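Local coordinates for protein probable glutamine synthetase (Pseudomonas aeruginosa, PDB 4HPP) that belongs to the glutamine synthetase family and, as a probable glutamine synthetase, holds a magnesium ion and glutamic acid in its catalytic domain, at residues L280-P283 with S287-R290; A386-A389 with D393-D396. All coordinates share one frame; numbering follows the deposited sequence.

Contact 1: L280-P283 with S287-R290. With GLU (glutamic acid), chain D.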
# COMPACT_ATOMS: atom_id res chain seq x y z
N LEU A 280 -1.99 21.07 46.01
CA LEU A 280 -2.92 21.59 45.00
C LEU A 280 -2.21 22.03 43.70
O LEU A 280 -2.86 22.18 42.68
CB LEU A 280 -3.81 22.73 45.55
CG LEU A 280 -4.59 22.53 46.88
CD1 LEU A 280 -4.55 23.76 47.76
CD2 LEU A 280 -6.01 22.06 46.72
N THR A 281 -0.89 22.22 43.72
CA THR A 281 -0.17 22.59 42.48
C THR A 281 0.80 21.51 41.99
O THR A 281 1.33 21.60 40.87
CB THR A 281 0.61 23.89 42.64
OG1 THR A 281 1.73 23.62 43.48
CG2 THR A 281 -0.25 25.01 43.27
N ALA A 282 1.08 20.51 42.84
CA ALA A 282 1.77 19.27 42.41
C ALA A 282 0.99 18.09 42.99
O ALA A 282 1.50 17.38 43.85
CB ALA A 282 3.23 19.26 42.87
N PRO A 283 -0.25 17.86 42.49
CA PRO A 283 -1.27 17.17 43.23
C PRO A 283 -1.35 15.71 42.93
O PRO A 283 -2.32 15.08 43.33
CB PRO A 283 -2.55 17.80 42.69
CG PRO A 283 -2.18 18.39 41.37
CD PRO A 283 -0.72 18.15 41.14
N SER A 287 3.78 13.49 40.87
CA SER A 287 4.31 14.85 40.93
C SER A 287 5.60 14.88 41.73
O SER A 287 6.49 15.73 41.47
CB SER A 287 3.28 15.81 41.51
OG SER A 287 2.21 16.01 40.60
N TYR A 288 5.73 13.94 42.67
CA TYR A 288 6.89 13.96 43.56
C TYR A 288 8.16 13.32 43.00
O TYR A 288 9.22 13.57 43.54
CB TYR A 288 6.50 13.62 45.00
CG TYR A 288 5.55 14.66 45.43
CD1 TYR A 288 4.19 14.55 45.11
CD2 TYR A 288 5.99 15.82 46.04
CE1 TYR A 288 3.29 15.54 45.43
CE2 TYR A 288 5.10 16.85 46.34
CZ TYR A 288 3.76 16.70 46.03
OH TYR A 288 2.86 17.71 46.33
N LEU A 289 8.05 12.59 41.88
CA LEU A 289 9.25 12.22 41.10
C LEU A 289 9.88 13.45 40.43
O LEU A 289 11.05 13.41 40.07
CB LEU A 289 8.94 11.15 40.03
CG LEU A 289 7.91 10.09 40.43
CD1 LEU A 289 7.42 9.31 39.23
CD2 LEU A 289 8.52 9.14 41.48
N ARG A 290 9.08 14.50 40.24
CA ARG A 290 9.53 15.79 39.65
C ARG A 290 10.04 16.80 40.72
O ARG A 290 11.16 17.37 40.58
CB ARG A 290 8.41 16.40 38.77
CG ARG A 290 8.57 17.89 38.50
CD ARG A 290 7.62 18.44 37.42
NE ARG A 290 8.00 19.82 37.16
CZ ARG A 290 7.67 20.88 37.90
NH1 ARG A 290 8.13 22.08 37.57
NH2 ARG A 290 6.86 20.78 38.95
N GLU D . 11.35 21.16 32.75
CA GLU D . 11.51 22.04 33.99
C GLU D . 10.42 21.87 35.07
O GLU D . 10.01 20.77 35.42
CB GLU D . 11.59 23.50 33.58
CG GLU D . 12.87 23.85 32.87
CD GLU D . 12.83 25.23 32.30
OE1 GLU D . 13.61 26.06 32.79
OE2 GLU D . 12.02 25.48 31.37
OXT GLU D . 9.89 22.84 35.63
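A282 meets S287 and Y288 in the turn that joins helix 261-281 to the short helix 288-291 of the glutamine synthetase catalytic domain. L280 and T281 end the first helix, and A282 is the first residue to leave helical phi/psi. The A282 methyl CB makes a close carbon contact with S287 CB at 3.7 Å. The apolar pair is A282 CB with Y288 CZ, 4.1 Å apart. S287 CB also comes to 3.3 Å from the carbonyl A282 O. The Y288 ring approaches this oxygen obliquely, and Y288 OH lies 2.8 Å from A282 O in a weak hydrogen bond. C278 O is also within reach of this hydroxyl, and the single phenol proton could go to either oxygen. P283 follows, with its ring CD 3.7 Å from S287 OG. That hydroxyl has its main partner elsewhere, in D337 OD1. R290, in helix 288-291, reaches the bound glutamic acid. R290 CG is anti to the backbone N (chi1 161°), and the chain runs extended to NE. This brings the guanidinium edge to the ligand carboxylate, whose carbon lies in the guanidinium plane. R290 NE binds the glutamic acid O at 2.8 Å with an N-H...O angle of 154°. R290 NH1 also bonds R334 O, and weakly the glutamic acid O at 3.1 Å. R290 NH1 binds the glutamic acid OXT at 2.7 Å, with an angle of 162°.

Contact 2: A386-A389 with D393-D396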
# COMPACT_ATOMS: atom_id res chain seq x y z
N ALA A 386 10.95 23.24 53.93
CA ALA A 386 11.03 22.28 52.83
C ALA A 386 9.60 22.01 52.26
O ALA A 386 8.60 21.91 53.01
CB ALA A 386 11.69 20.96 53.27
N LEU A 387 9.53 21.91 50.93
CA LEU A 387 8.32 21.42 50.25
C LEU A 387 8.21 19.92 50.52
O LEU A 387 9.21 19.23 50.61
CB LEU A 387 8.37 21.73 48.74
CG LEU A 387 8.57 23.23 48.40
CD1 LEU A 387 8.49 23.56 46.93
CD2 LEU A 387 7.62 24.12 49.17
N PRO A 388 6.98 19.40 50.67
CA PRO A 388 6.86 17.97 50.94
C PRO A 388 7.56 17.08 49.89
O PRO A 388 8.07 17.58 48.88
CB PRO A 388 5.34 17.74 50.94
CG PRO A 388 4.74 18.96 50.33
CD PRO A 388 5.68 20.08 50.63
N ALA A 389 7.57 15.77 50.13
CA ALA A 389 8.32 14.86 49.28
C ALA A 389 7.47 13.75 48.66
O ALA A 389 7.96 13.02 47.82
CB ALA A 389 9.48 14.25 50.06
N ASP A 393 2.64 13.36 52.38
CA ASP A 393 3.20 14.53 53.07
C ASP A 393 2.55 15.81 52.60
O ASP A 393 2.32 16.70 53.43
CB ASP A 393 4.74 14.56 52.98
CG ASP A 393 5.38 13.21 53.43
OD1 ASP A 393 4.62 12.35 53.97
OD2 ASP A 393 6.61 12.99 53.23
N ALA A 394 2.20 15.89 51.31
CA ALA A 394 1.67 17.16 50.80
C ALA A 394 0.29 17.32 51.32
O ALA A 394 -0.07 18.41 51.70
CB ALA A 394 1.72 17.30 49.30
N LEU A 395 -0.48 16.23 51.37
CA LEU A 395 -1.83 16.29 52.02
C LEU A 395 -1.83 16.48 53.56
O LEU A 395 -2.69 17.19 54.10
CB LEU A 395 -2.68 15.07 51.66
CG LEU A 395 -2.77 14.81 50.17
CD1 LEU A 395 -3.41 13.47 49.93
CD2 LEU A 395 -3.57 15.91 49.45
N ASP A 396 -0.89 15.83 54.26
CA ASP A 396 -0.64 16.21 55.65
C ASP A 396 -0.56 17.73 55.71
O ASP A 396 -1.37 18.33 56.39
CB ASP A 396 0.64 15.56 56.22
CG ASP A 396 0.61 14.04 56.16
OD1 ASP A 396 -0.50 13.46 56.05
OD2 ASP A 396 1.69 13.42 56.18
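The first turn of helix 391-399, in the glutamine synthetase catalytic domain, is covered by the loop that leads into it: P388 lies against D393 and A394. The loop segment 386-389 has no regular secondary structure. Only three residues separate it from 393-396, so the loop lies against the first turn of the helix it is about to enter. P388 carries most of the loop's share of the contact. Its ring is turned to the helix and meets it through two neighbouring carbons, CB and CG. P388 CB rests on the backbone between the two helix residues, 3.7 Å from A394 N. The same P388 CB also lies 3.8 Å from D393 CB. P388 CG reaches further along, to 3.6 Å from A394 CA. The contact is thus carbon against carbon and helix backbone, and van der Waals packing holds it. D393 meets the proline with its methylene, not its carboxylate. The backbone sets the place of this CB, while chi1 (-52°) turns only CG and the carboxylate beyond it. D393 CB is also 4.2 Å from A389 N, and A389 itself is solvent-exposed. The backbone N of D393 is hydrogen-bonded to T390 OG1, just ahead of the helix. Beyond the two segments, P388 also packs on P275 and C278 of helix 261-281. L395 points away from the loop and packs on helix 410-427, where D396 OD1 forms a salt bridge with R421 NH2. The closest approach between side chains is P388 CG to the A394 methyl CB, 3.6 Å.

Overall arrangement
Contact 1 comes first along the chain and closes before contact 2 opens. Their centres are about 10 Å apart, on the same side of the chain's centre, and both belong to the catalytic domain. Contact 1 is the more buried. From contact centre to the chain's centre it is about 12 Å for contact 1 and about 20 Å for contact 2. Y288 joins the two. Y288 OH is 3.2 Å from A394 CB, and Y288 CB is 3.2 Å from A389 O. Helix 261-281 is shared too, since contact 1 lies at its end and P388 packs on its side. The loop before helix 391-399 therefore backs the turn that leads to R290 and the glutamic acid pocket.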